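PDB 5XYW: rhino from Drosophila simulans, which probably acts as an HP1-like chromatin protein of the germline, marking heterochromatic piRNA source loci, and self-associates through its chromo shadow domain. Local coordinates for residues Pro53-Val56 with Ile57-Phe60. Residues are numbered along the deposited sequence; the frame is centred on the assembly and turned at random.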
loop_
_atom_site.group_PDB
_atom_site.type_symbol
_atom_site.label_atom_id
_atom_site.label_comp_id
_atom_site.label_asym_id
_atom_site.label_seq_id
_atom_site.Cartn_x
_atom_site.Cartn_y
_atom_site.Cartn_z
ATOM N N PRO A 53 7.424 -10.615 -6.964
ATOM C CA PRO A 53 8.214 -9.583 -6.291
ATOM C C PRO A 53 8.907 -8.599 -7.229
ATOM O O PRO A 53 9.450 -7.620 -6.737
ATOM C CB PRO A 53 9.264 -10.392 -5.514
ATOM C CG PRO A 53 8.781 -11.795 -5.520
ATOM C CD PRO A 53 7.995 -11.955 -6.768
ATOM N N LEU A 54 8.907 -8.829 -8.536
ATOM C CA LEU A 54 9.688 -7.966 -9.421
ATOM C C LEU A 54 8.837 -6.923 -10.137
ATOM O O LEU A 54 9.202 -5.736 -10.183
ATOM C CB LEU A 54 10.452 -8.803 -10.451
ATOM C CG LEU A 54 11.402 -7.958 -11.300
ATOM C CD1 LEU A 54 12.692 -7.798 -10.575
ATOM C CD2 LEU A 54 11.596 -8.552 -12.658
ATOM N N GLN A 55 7.708 -7.362 -10.696
ATOM C CA GLN A 55 6.777 -6.434 -11.326
ATOM C C GLN A 55 6.216 -5.405 -10.297
ATOM O O GLN A 55 5.860 -4.270 -10.660
ATOM C CB GLN A 55 5.657 -7.219 -12.036
ATOM C CG GLN A 55 4.536 -6.373 -12.691
ATOM C CD GLN A 55 5.045 -5.096 -13.346
ATOM O OE1 GLN A 55 6.070 -5.106 -14.036
ATOM N NE2 GLN A 55 4.339 -3.982 -13.124
ATOM N N VAL A 56 6.188 -5.781 -9.019
ATOM C CA VAL A 56 5.844 -4.837 -7.961
ATOM C C VAL A 56 6.821 -3.677 -7.870
ATOM O O VAL A 56 6.423 -2.503 -7.974
ATOM C CB VAL A 56 5.813 -5.503 -6.578
ATOM C CG1 VAL A 56 5.805 -4.448 -5.488
ATOM C CG2 VAL A 56 4.606 -6.433 -6.438
ATOM N N ILE A 57 8.099 -4.012 -7.652
ATOM C CA ILE A 57 9.148 -3.007 -7.490
ATOM C C ILE A 57 9.201 -2.168 -8.726
ATOM O O ILE A 57 9.353 -0.969 -8.643
ATOM C CB ILE A 57 10.525 -3.610 -7.248
ATOM C CG1 ILE A 57 10.539 -4.434 -5.969
ATOM C CG2 ILE A 57 11.566 -2.515 -7.111
ATOM C CD1 ILE A 57 11.919 -4.505 -5.326
ATOM N N GLU A 58 9.055 -2.805 -9.878
ATOM C CA GLU A 58 8.888 -2.054 -11.106
ATOM C C GLU A 58 7.785 -1.006 -10.950
ATOM O O GLU A 58 7.993 0.164 -11.241
ATOM C CB GLU A 58 8.586 -2.996 -12.271
ATOM C CG GLU A 58 9.752 -3.888 -12.674
ATOM C CD GLU A 58 9.384 -4.852 -13.784
ATOM O OE1 GLU A 58 8.891 -4.389 -14.834
ATOM O OE2 GLU A 58 9.580 -6.074 -13.609
ATOM N N PHE A 59 6.625 -1.420 -10.450
ATOM C CA PHE A 59 5.508 -0.490 -10.338
ATOM C C PHE A 59 5.810 0.701 -9.431
ATOM O O PHE A 59 5.443 1.842 -9.744
ATOM C CB PHE A 59 4.243 -1.185 -9.833
ATOM C CG PHE A 59 3.150 -0.226 -9.537
ATOM C CD1 PHE A 59 2.435 0.355 -10.572
ATOM C CD2 PHE A 59 2.875 0.157 -8.220
ATOM C CE1 PHE A 59 1.448 1.277 -10.300
ATOM C CE2 PHE A 59 1.902 1.080 -7.956
ATOM C CZ PHE A 59 1.185 1.640 -8.992
ATOM N N PHE A 60 6.469 0.443 -8.306
ATOM C CA PHE A 60 6.772 1.532 -7.385
ATOM C C PHE A 60 7.980 2.392 -7.786
ATOM O O PHE A 60 8.078 3.561 -7.401
ATOM C CB PHE A 60 6.982 0.975 -5.984
ATOM C CG PHE A 60 5.731 0.463 -5.359
ATOM C CD1 PHE A 60 4.674 1.335 -5.085
ATOM C CD2 PHE A 60 5.591 -0.884 -5.048
ATOM C CE1 PHE A 60 3.512 0.875 -4.513
ATOM C CE2 PHE A 60 4.417 -1.357 -4.467
ATOM C CZ PHE A 60 3.384 -0.478 -4.207
#
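One turn of the C-terminal helix of the chromo shadow domain joins Val56 to Phe60, four residues on, and the same i to i+4 spacing links Leu54 with Glu58 and Gln55 with Phe59. Three backbone bonds set the frame. Glu58 N gives its hydrogen to Leu54 O at 3.0 Å, nearly straight at 172°. Phe59 N reaches Gln55 O at 3.0 Å from well above the carbonyl plane, and Phe60 N meets Val56 O at 3.0 Å almost head-on to the carbonyl.

On the inner side, Val56 and Phe60 lie alongside each other and point the same way. CG1 of Val56 sits anti to the backbone N (chi1 166°), which places it beside the Phe60 ring, 3.5 Å from CE2. The ring of Phe59 contributes CD2, which stands 3.7 Å above the plane of the Phe60 ring, over its centre. This is the surface through which chromo shadow domains of HP1 proteins commonly pair, and here Val56 and Ile57 pack on Phe60 of the second subunit, while Phe60 packs on Met45 of that subunit. Within the chain, Phe60 rests on Leu28 and Leu30 of strand 28-34, while Val56 touches Ile48 of helix 45-51.

Ile57 reaches back along the helix, its CG1 lying 3.5 Å from Pro53 O. Leu54 and Glu58 lie on the exposed side. Glu58, extended beyond CG, runs back along the turn; its OE2 comes 3.3 Å from Leu54 CD2, a carboxylate oxygen against a methyl group. The Gln55 side chain, which touches Leu16 and Val19 of strand 16-24, bends at chi2 and crosses Glu58 at about a right angle.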